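Long-range contacts in fatty acid-binding protein homolog 1 (Echinococcus granulosus, PDB 1O8V), which binds long-chain fatty acids inside a beta-barrel and has been implicated in the acquisition, storage and transport of lipids: residues 35-40 with 56-61; 66-71 with 86-91; 80-85 with 95-100. All blocks are in the same frame, centred on the assembly; numbering follows the deposited sequence.

Contact 1: 35-40 with 56-61; sequences NLVKPN and ESTFKT. With PLM (palmitic acid), chain B.
With CG1 anti to its carbonyl carbon (chi1 -57°), Val37 lays that methyl against CG2 of Thr58, at 3.6 Å, while CG2 faces the palmitate, 3.3 Å from its atom CF. Thr58 meets it with a chi1 of -173°, which swings OG1 clear of Val37 and leaves the methyl branch to do the touching. The methyl end of the fatty acid runs past both Val37 and the ring of Phe59: CD2 of Phe59 comes within 3.8 Å of palmitate CE, and OG of Ser57 lies as far from the terminal carbon CG. In this fatty acid-binding protein barrel, 35-40 leads from the end of helix 28-36 into strand 40-47, while the other segment is the loop that leaves strand 50-56, so the contact sits where two neighbouring antiparallel strands begin and end beside the cavity. The backbone link there is the bond from Asn40 N to Glu56 O, 3.0 Å long and nearly straight, with the donor in the carbonyl plane; its return bond is weak. The same carbonyl oxygen also takes a CA-H...O contact from Pro39. Ser57 OG accepts from Phe59 N in an ST turn, which ties the serine to the bend carrying the phenylalanine. Pro39 also packs on Arg128 and Tyr130, both of which hydrogen-bond the palmitate carboxylate.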
loop_
_atom_site.group_PDB
_atom_site.type_symbol
_atom_site.label_atom_id
_atom_site.label_comp_id
_atom_site.label_asym_id
_atom_site.label_seq_id
_atom_site.Cartn_x
_atom_site.Cartn_y
_atom_site.Cartn_z
ATOM N N ASN A 35 11.068 -7.853 -3.916
ATOM C CA ASN A 35 11.909 -6.981 -4.722
ATOM C C ASN A 35 11.709 -7.226 -6.231
ATOM O O ASN A 35 12.082 -6.375 -7.061
ATOM C CB ASN A 35 13.390 -7.155 -4.320
ATOM C CG ASN A 35 13.737 -6.465 -2.981
ATOM O OD1 ASN A 35 13.294 -5.344 -2.731
ATOM N ND2 ASN A 35 14.556 -7.124 -2.130
ATOM N N LEU A 36 11.157 -8.382 -6.568
ATOM C CA LEU A 36 10.946 -8.782 -7.964
ATOM C C LEU A 36 9.589 -8.304 -8.495
ATOM O O LEU A 36 9.462 -7.880 -9.653
ATOM C CB LEU A 36 11.045 -10.322 -8.118
ATOM C CG LEU A 36 12.403 -11.009 -8.295
ATOM C CD1 LEU A 36 12.282 -12.521 -8.170
ATOM C CD2 LEU A 36 13.062 -10.620 -9.612
ATOM N N VAL A 37 8.567 -8.377 -7.654
ATOM C CA VAL A 37 7.195 -8.267 -8.156
ATOM C C VAL A 37 6.763 -6.834 -8.452
ATOM O O VAL A 37 7.238 -5.856 -7.860
ATOM C CB VAL A 37 6.176 -8.989 -7.235
ATOM C CG1 VAL A 37 6.547 -10.464 -7.061
ATOM C CG2 VAL A 37 6.034 -8.299 -5.908
ATOM N N LYS A 38 5.869 -6.725 -9.430
ATOM C CA LYS A 38 5.330 -5.454 -9.898
ATOM C C LYS A 38 3.812 -5.589 -9.858
ATOM O O LYS A 38 3.178 -5.968 -10.859
ATOM C CB LYS A 38 5.809 -5.141 -11.314
ATOM C CG LYS A 38 7.311 -5.081 -11.477
ATOM C CD LYS A 38 7.712 -4.889 -12.941
ATOM C CE LYS A 38 9.173 -5.211 -13.161
ATOM N NZ LYS A 38 9.695 -4.588 -14.412
ATOM N N PRO A 39 3.208 -5.299 -8.718
ATOM C CA PRO A 39 1.781 -5.553 -8.558
ATOM C C PRO A 39 0.905 -4.559 -9.271
ATOM O O PRO A 39 1.335 -3.473 -9.671
ATOM C CB PRO A 39 1.559 -5.444 -7.046
ATOM C CG PRO A 39 2.606 -4.575 -6.573
ATOM C CD PRO A 39 3.792 -4.743 -7.485
ATOM N N ASN A 40 -0.352 -4.952 -9.411
ATOM C CA ASN A 40 -1.431 -4.042 -9.735
ATOM C C ASN A 40 -2.076 -3.588 -8.430
ATOM O O ASN A 40 -1.894 -4.184 -7.362
ATOM C CB ASN A 40 -2.475 -4.718 -10.624
ATOM C CG ASN A 40 -1.949 -5.056 -12.008
ATOM O OD1 ASN A 40 -1.127 -4.334 -12.579
ATOM N ND2 ASN A 40 -2.442 -6.161 -12.572
ATOM N N GLU A 56 -2.772 -7.442 -6.926
ATOM C CA GLU A 56 -2.578 -8.686 -7.670
ATOM C C GLU A 56 -1.126 -8.777 -8.120
ATOM O O GLU A 56 -0.598 -7.840 -8.704
ATOM C CB GLU A 56 -3.481 -8.704 -8.915
ATOM C CG GLU A 56 -4.980 -8.690 -8.631
ATOM C CD GLU A 56 -5.822 -8.657 -9.902
ATOM O OE1 GLU A 56 -5.379 -8.046 -10.900
ATOM O OE2 GLU A 56 -6.917 -9.260 -9.895
ATOM N N SER A 57 -0.481 -9.903 -7.843
ATOM C CA SER A 57 0.873 -10.166 -8.338
ATOM C C SER A 57 1.151 -11.670 -8.381
ATOM O O SER A 57 0.363 -12.475 -7.882
ATOM C CB SER A 57 1.925 -9.456 -7.489
ATOM O OG SER A 57 2.171 -10.133 -6.265
ATOM N N THR A 58 2.286 -12.034 -8.962
ATOM C CA THR A 58 2.693 -13.429 -8.986
ATOM C C THR A 58 2.846 -14.014 -7.569
ATOM O O THR A 58 2.681 -15.210 -7.371
ATOM C CB THR A 58 3.984 -13.602 -9.822
ATOM O OG1 THR A 58 4.269 -14.997 -9.977
ATOM C CG2 THR A 58 5.192 -13.035 -9.108
ATOM N N PHE A 59 3.105 -13.167 -6.578
ATOM C CA PHE A 59 3.179 -13.620 -5.179
ATOM C C PHE A 59 1.834 -14.150 -4.647
ATOM O O PHE A 59 1.736 -15.283 -4.175
ATOM C CB PHE A 59 3.682 -12.461 -4.316
ATOM C CG PHE A 59 3.992 -12.821 -2.889
ATOM C CD1 PHE A 59 4.488 -14.072 -2.536
ATOM C CD2 PHE A 59 3.814 -11.868 -1.894
ATOM C CE1 PHE A 59 4.780 -14.371 -1.195
ATOM C CE2 PHE A 59 4.105 -12.160 -0.567
ATOM C CZ PHE A 59 4.590 -13.404 -0.221
ATOM N N LYS A 60 0.803 -13.319 -4.733
ATOM C CA LYS A 60 -0.542 -13.672 -4.253
ATOM C C LYS A 60 -1.483 -12.514 -4.561
ATOM O O LYS A 60 -1.039 -11.431 -4.954
ATOM C CB LYS A 60 -0.558 -13.946 -2.731
ATOM C CG LYS A 60 0.213 -12.923 -1.888
ATOM C CD LYS A 60 0.044 -13.169 -0.356
ATOM C CE LYS A 60 1.133 -14.055 0.226
ATOM N NZ LYS A 60 1.247 -13.972 1.723
ATOM N N THR A 61 -2.776 -12.741 -4.392
ATOM C CA THR A 61 -3.721 -11.632 -4.401
ATOM C C THR A 61 -3.964 -11.290 -2.950
ATOM O O THR A 61 -4.185 -12.191 -2.147
ATOM C CB THR A 61 -5.042 -12.045 -5.053
ATOM O OG1 THR A 61 -4.850 -12.249 -6.455
ATOM C CG2 THR A 61 -6.086 -10.912 -4.971
HETATM C C1 PLM B . 2.199 -0.001 -2.207
HETATM O O1 PLM B . 2.878 -0.098 -3.303
HETATM O O2 PLM B . 0.908 0.237 -2.324
HETATM C C2 PLM B . 2.926 -0.153 -0.873
HETATM C C3 PLM B . 2.311 -1.218 0.022
HETATM C C4 PLM B . 3.230 -1.429 1.228
HETATM C C5 PLM B . 2.601 -2.402 2.218
HETATM C C6 PLM B . 3.410 -2.554 3.516
HETATM C C7 PLM B . 4.813 -3.148 3.374
HETATM C C8 PLM B . 4.756 -4.649 3.519
HETATM C C9 PLM B . 6.069 -5.361 3.238
HETATM C CA PLM B . 5.794 -6.749 2.689
HETATM C CB PLM B . 6.490 -7.036 1.384
HETATM C CC PLM B . 6.123 -8.383 0.764
HETATM C CD PLM B . 6.081 -8.296 -0.746
HETATM C CE PLM B . 4.690 -8.172 -1.345
HETATM C CF PLM B . 4.777 -7.940 -2.851
HETATM C CG PLM B . 3.424 -7.790 -3.539
#

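Contact 2: 66-71 with 86-91; sequences FKLGEK and ITVENG
Ile86 presses its CD1 methyl onto the ring of Phe66, 3.6 Å from the centroid and only 6° off the normal, a CH-pi contact centred on the face. The two side chains cross at about a right angle, and all six ring carbons lie at nearly the same distance from the methyl. CG1 of Ile86, anti to the carbonyl carbon (chi1 -66°), carries CD1 over the ring, whereas CG2 sits between two partners, 3.8 Å from CD2 of Leu68 and 3.9 Å from CE2 of Phe66. This is the compact part of the contact: Phe66 and Ile86 are both buried, Met53 of strand 50-56 packs against both, and Met2 lies against Phe66, Leu68 and Val88. The other methyl of Leu68, CD1, meets CG2 of Val88 at 4.1 Å.

The loose side is the exposed turn at Gly69 and Glu70, where the methyl of Thr87 rests near Gly69 N. Strand 66-67 pairs with 50-56 and strand 72-75 with 81-89, but 66-67 and 72-75 do not pair with each other, the gap familiar in this fold. A type II turn from Lys67 to Glu70, with Gly69 at positive phi, spans it. Gly69 N gives a hydrogen bond to Ile86 O at 2.9 Å, with the donor 22° out of the carbonyl plane. Beside it a water accepts a hydrogen bond from Ile86 N at 2.9 Å and lies 2.7 Å from Lys67 O and 2.8 Å from Glu70 O.

Side chains thus contribute only apolar contact, whereas the polar links run through backbone groups and one water, so the join does not depend on polar side chains.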
loop_
_atom_site.group_PDB
_atom_site.type_symbol
_atom_site.label_atom_id
_atom_site.label_comp_id
_atom_site.label_asym_id
_atom_site.label_seq_id
_atom_site.Cartn_x
_atom_site.Cartn_y
_atom_site.Cartn_z
ATOM N N PHE A 66 -12.489 -1.353 3.793
ATOM C CA PHE A 66 -12.387 -0.424 4.917
ATOM C C PHE A 66 -13.254 0.818 4.696
ATOM O O PHE A 66 -13.702 1.091 3.588
ATOM C CB PHE A 66 -10.930 0.030 5.091
ATOM C CG PHE A 66 -10.362 0.674 3.854
ATOM C CD1 PHE A 66 -9.862 -0.102 2.849
ATOM C CD2 PHE A 66 -10.432 2.044 3.650
ATOM C CE1 PHE A 66 -9.367 0.448 1.720
ATOM C CE2 PHE A 66 -9.977 2.610 2.472
ATOM C CZ PHE A 66 -9.432 1.797 1.502
ATOM N N LYS A 67 -13.502 1.552 5.776
ATOM C CA LYS A 67 -14.057 2.889 5.703
ATOM C C LYS A 67 -12.998 3.864 6.153
ATOM O O LYS A 67 -12.126 3.496 6.928
ATOM C CB LYS A 67 -15.269 2.987 6.627
ATOM C CG LYS A 67 -16.383 2.020 6.214
ATOM C CD LYS A 67 -17.648 2.226 7.008
ATOM C CE LYS A 67 -18.416 3.405 6.468
ATOM N NZ LYS A 67 -19.658 3.710 7.248
ATOM N N LEU A 68 -13.081 5.109 5.699
ATOM C CA LEU A 68 -12.129 6.142 6.114
ATOM C C LEU A 68 -12.311 6.478 7.588
ATOM O O LEU A 68 -13.440 6.586 8.095
ATOM C CB LEU A 68 -12.286 7.394 5.286
ATOM C CG LEU A 68 -12.013 7.273 3.779
ATOM C CD1 LEU A 68 -12.032 8.670 3.155
ATOM C CD2 LEU A 68 -10.678 6.624 3.502
ATOM N N GLY A 69 -11.202 6.617 8.289
ATOM C CA GLY A 69 -11.256 7.044 9.681
ATOM C C GLY A 69 -11.798 6.017 10.646
ATOM O O GLY A 69 -12.231 6.376 11.740
ATOM N N GLU A 70 -11.757 4.740 10.249
ATOM C CA GLU A 70 -12.252 3.628 11.059
ATOM C C GLU A 70 -11.160 2.570 11.146
ATOM O O GLU A 70 -10.865 1.920 10.153
ATOM C CB GLU A 70 -13.530 3.021 10.436
ATOM C CG GLU A 70 -14.203 1.941 11.267
ATOM C CD GLU A 70 -15.697 1.764 10.986
ATOM O OE1 GLU A 70 -16.294 2.581 10.254
ATOM O OE2 GLU A 70 -16.280 0.805 11.518
ATOM N N LYS A 71 -10.586 2.395 12.330
ATOM C CA LYS A 71 -9.492 1.438 12.544
ATOM C C LYS A 71 -9.966 0.042 12.167
ATOM O O LYS A 71 -11.119 -0.323 12.425
ATOM C CB LYS A 71 -8.962 1.473 13.997
ATOM C CG LYS A 71 -7.635 0.714 14.184
ATOM C CD LYS A 71 -6.400 1.626 14.359
ATOM C CE LYS A 71 -6.276 2.197 15.766
ATOM N NZ LYS A 71 -7.185 1.543 16.756
ATOM N N ILE A 86 -6.963 4.326 7.555
ATOM C CA ILE A 86 -6.815 5.044 6.310
ATOM C C ILE A 86 -7.710 6.293 6.348
ATOM O O ILE A 86 -8.892 6.208 6.662
ATOM C CB ILE A 86 -7.217 4.135 5.141
ATOM C CG1 ILE A 86 -6.239 2.963 5.020
ATOM C CG2 ILE A 86 -7.238 4.970 3.842
ATOM C CD1 ILE A 86 -6.589 1.933 3.984
ATOM N N THR A 87 -7.132 7.442 6.020
ATOM C CA THR A 87 -7.889 8.668 5.813
ATOM C C THR A 87 -7.427 9.340 4.542
ATOM O O THR A 87 -6.426 8.938 3.927
ATOM C CB THR A 87 -7.730 9.633 7.005
ATOM O OG1 THR A 87 -6.335 9.874 7.251
ATOM C CG2 THR A 87 -8.248 9.004 8.270
ATOM N N VAL A 88 -8.135 10.388 4.142
ATOM C CA VAL A 88 -7.667 11.220 3.033
ATOM C C VAL A 88 -7.610 12.677 3.478
ATOM O O VAL A 88 -8.606 13.207 4.000
ATOM C CB VAL A 88 -8.545 11.103 1.783
ATOM C CG1 VAL A 88 -8.041 12.071 0.718
ATOM C CG2 VAL A 88 -8.531 9.677 1.258
ATOM N N GLU A 89 -6.456 13.302 3.272
ATOM C CA GLU A 89 -6.177 14.663 3.743
ATOM C C GLU A 89 -5.417 15.458 2.702
ATOM O O GLU A 89 -4.298 15.105 2.343
ATOM C CB GLU A 89 -5.368 14.639 5.042
ATOM C CG GLU A 89 -5.082 16.038 5.614
ATOM C CD GLU A 89 -4.350 16.030 6.948
ATOM O OE1 GLU A 89 -3.900 14.954 7.402
ATOM O OE2 GLU A 89 -4.217 17.125 7.541
ATOM N N ASN A 90 -6.009 16.565 2.266
ATOM C CA ASN A 90 -5.423 17.411 1.218
ATOM C C ASN A 90 -4.977 16.588 0.013
ATOM O O ASN A 90 -3.873 16.785 -0.516
ATOM C CB ASN A 90 -4.265 18.258 1.766
ATOM C CG ASN A 90 -4.713 19.246 2.814
ATOM O OD1 ASN A 90 -5.755 19.882 2.675
ATOM N ND2 ASN A 90 -3.927 19.386 3.874
ATOM N N GLY A 91 -5.835 15.651 -0.380
ATOM C CA GLY A 91 -5.633 14.822 -1.554
ATOM C C GLY A 91 -4.816 13.567 -1.335
ATOM O O GLY A 91 -4.756 12.751 -2.234
HETATM O O HOH W 1 -9.636 3.348 8.030
#

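Contact 3: 80-85 with 95-100; sequences REVASL and HEQDDK
Strands 81-85 and 95-98 run antiparallel at 150°, 4.5 Å apart at closest, with two hydrogen-bonded pairs, Ala83 with Asp98 and Leu85 with Glu96, flanking the non-hydrogen-bonded pair Ser84 with Gln97. Asp98 N to Ala83 O, at 2.9 Å, is nearly straight. Leu85 and Glu96 lie side by side, CB of Leu85 3.7 Å from CG of Glu96, and waters link the carboxylate oxygens of Glu96 to Ala83 O and Leu85 O. The strands form a beta hairpin in the wall of the lipid-binding barrel, and its Gln97 side faces inward, with Gln97 and Arg80 touching the palmitate. There Ser84 OG, His95 NE2 and Gln97 NE2 all hydrogen-bond to one oxygen, OE1 of Glu74, while His95 ND1 is hydrogen-bonded to NH1 of the palmitate-binding Arg108. Toward the open end of the hairpin, bending at chi3 (-68°) turns the guanidinium of Arg80 to Asp99. NH1 forms a salt bridge at 3.0 Å to OD2, which offers its anti lone pair; the bond is bent, OD2 stands out of the guanidinium plane, and the two planes are 83° apart. Asp99 OD1 accepts from the backbone N of Thr101 and Lys102, and Arg80 NE pairs with Asp78. CG1 of Val82 packs on CB of Asp99 at 3.5 Å.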
loop_
_atom_site.group_PDB
_atom_site.type_symbol
_atom_site.label_atom_id
_atom_site.label_comp_id
_atom_site.label_asym_id
_atom_site.label_seq_id
_atom_site.Cartn_x
_atom_site.Cartn_y
_atom_site.Cartn_z
ATOM N N ARG A 80 2.113 -10.155 8.559
ATOM C CA ARG A 80 2.037 -9.532 9.861
ATOM C C ARG A 80 0.604 -9.092 10.074
ATOM O O ARG A 80 -0.019 -8.524 9.175
ATOM C CB ARG A 80 2.945 -8.303 9.972
ATOM C CG ARG A 80 4.407 -8.609 10.146
ATOM C CD ARG A 80 5.322 -7.364 10.066
ATOM N NE ARG A 80 5.301 -6.854 8.700
ATOM C CZ ARG A 80 4.837 -5.665 8.321
ATOM N NH1 ARG A 80 4.416 -4.788 9.204
ATOM N NH2 ARG A 80 4.761 -5.408 7.031
ATOM N N GLU A 81 0.120 -9.293 11.292
ATOM C CA GLU A 81 -1.185 -8.779 11.726
ATOM C C GLU A 81 -0.975 -7.347 12.187
ATOM O O GLU A 81 -0.155 -7.081 13.061
ATOM C CB GLU A 81 -1.731 -9.615 12.892
ATOM C CG GLU A 81 -2.230 -10.991 12.467
ATOM C CD GLU A 81 -2.956 -11.743 13.575
ATOM O OE1 GLU A 81 -3.646 -11.100 14.401
ATOM O OE2 GLU A 81 -2.855 -12.992 13.610
ATOM N N VAL A 82 -1.665 -6.414 11.556
ATOM C CA VAL A 82 -1.503 -5.012 11.904
ATOM C C VAL A 82 -2.811 -4.315 12.168
ATOM O O VAL A 82 -3.850 -4.734 11.677
ATOM C CB VAL A 82 -0.720 -4.258 10.806
ATOM C CG1 VAL A 82 0.613 -4.936 10.581
ATOM C CG2 VAL A 82 -1.509 -4.167 9.510
ATOM N N ALA A 83 -2.752 -3.252 12.952
ATOM C CA ALA A 83 -3.871 -2.352 13.136
ATOM C C ALA A 83 -3.700 -1.226 12.142
ATOM O O ALA A 83 -2.683 -0.515 12.168
ATOM C CB ALA A 83 -3.903 -1.824 14.533
ATOM N N SER A 84 -4.678 -1.046 11.279
ATOM C CA SER A 84 -4.600 -0.045 10.205
ATOM C C SER A 84 -5.662 1.027 10.268
ATOM O O SER A 84 -6.722 0.828 10.857
ATOM C CB SER A 84 -4.658 -0.756 8.847
ATOM O OG SER A 84 -3.547 -1.630 8.751
ATOM N N LEU A 85 -5.374 2.167 9.634
ATOM C CA LEU A 85 -6.271 3.304 9.621
ATOM C C LEU A 85 -5.959 4.090 8.365
ATOM O O LEU A 85 -4.825 4.460 8.112
ATOM C CB LEU A 85 -6.032 4.200 10.851
ATOM C CG LEU A 85 -7.000 5.361 11.077
ATOM C CD1 LEU A 85 -8.415 4.966 11.312
ATOM C CD2 LEU A 85 -6.505 6.102 12.312
ATOM N N HIS A 95 -2.329 5.983 5.035
ATOM C CA HIS A 95 -2.597 4.612 5.419
ATOM C C HIS A 95 -1.496 4.197 6.410
ATOM O O HIS A 95 -0.354 4.012 6.028
ATOM C CB HIS A 95 -2.563 3.772 4.146
ATOM C CG HIS A 95 -2.799 2.302 4.330
ATOM N ND1 HIS A 95 -2.794 1.439 3.254
ATOM C CD2 HIS A 95 -3.061 1.535 5.424
ATOM C CE1 HIS A 95 -2.993 0.208 3.677
ATOM N NE2 HIS A 95 -3.187 0.237 4.980
ATOM N N GLU A 96 -1.847 4.089 7.696
ATOM C CA GLU A 96 -0.902 3.598 8.704
ATOM C C GLU A 96 -1.127 2.126 9.007
ATOM O O GLU A 96 -2.250 1.650 8.954
ATOM C CB GLU A 96 -0.983 4.376 10.012
ATOM C CG GLU A 96 -2.323 4.204 10.712
ATOM C CD GLU A 96 -2.441 5.043 11.976
ATOM O OE1 GLU A 96 -2.661 6.275 11.925
ATOM O OE2 GLU A 96 -2.338 4.412 13.045
ATOM N N GLN A 97 -0.055 1.435 9.372
ATOM C CA GLN A 97 -0.083 0.010 9.730
ATOM C C GLN A 97 0.797 -0.195 10.953
ATOM O O GLN A 97 2.026 -0.107 10.857
ATOM C CB GLN A 97 0.455 -0.864 8.600
ATOM C CG GLN A 97 -0.308 -0.792 7.310
ATOM C CD GLN A 97 0.363 -1.512 6.206
ATOM O OE1 GLN A 97 1.592 -1.453 6.076
ATOM N NE2 GLN A 97 -0.435 -2.113 5.325
ATOM N N ASP A 98 0.197 -0.487 12.101
ATOM C CA ASP A 98 0.933 -0.700 13.342
ATOM C C ASP A 98 1.034 -2.195 13.605
ATOM O O ASP A 98 0.025 -2.856 13.859
ATOM C CB ASP A 98 0.171 -0.001 14.480
ATOM C CG ASP A 98 0.739 -0.289 15.828
ATOM O OD1 ASP A 98 1.919 -0.697 15.916
ATOM O OD2 ASP A 98 0.036 -0.087 16.852
ATOM N N ASP A 99 2.256 -2.728 13.598
ATOM C CA ASP A 99 2.472 -4.146 13.815
ATOM C C ASP A 99 2.926 -4.463 15.245
ATOM O O ASP A 99 3.222 -5.619 15.561
ATOM C CB ASP A 99 3.404 -4.753 12.741
ATOM C CG ASP A 99 4.846 -4.318 12.872
ATOM O OD1 ASP A 99 5.306 -4.040 13.984
ATOM O OD2 ASP A 99 5.596 -4.265 11.892
ATOM N N LYS A 100 2.952 -3.428 16.085
ATOM C CA LYS A 100 3.304 -3.469 17.530
ATOM C C LYS A 100 4.801 -3.313 17.794
ATOM O O LYS A 100 5.215 -3.131 18.967
ATOM C CB LYS A 100 2.770 -4.710 18.266
ATOM C CG LYS A 100 1.294 -4.951 18.160
ATOM C CD LYS A 100 0.964 -6.321 18.780
ATOM C CE LYS A 100 -0.531 -6.579 18.917
ATOM N NZ LYS A 100 -0.909 -7.907 18.326
HETATM O O HOH W 2 3.767 -2.660 7.040
HETATM O O HOH W 3 2.320 -7.910 13.929
HETATM O O HOH W 4 -2.913 1.846 13.799
HETATM O O HOH W 5 -3.578 6.744 9.217
#

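How the contacts relate
Along the chain contact 1 closes before the other two open, whereas contacts 2 and 3 interleave, their segments alternating. All three lie on or beside the curled antiparallel sheet of the fatty acid-binding barrel. Contacts 1 and 2 lie on opposite sides of the chain's centre, with their own centres about 25 Å apart; the centre of contact 3 is about 20 Å from that of contact 1 and about 14 Å from that of contact 2. Contacts 2 and 3 share strand 81-89 and touch directly, CG1 of Ile86 packing on CD2 of His95 at 3.5 Å. Contacts 1 and 3 both reach the palmitate from separate parts of the wall, so the cavity is bounded by residues distant in sequence.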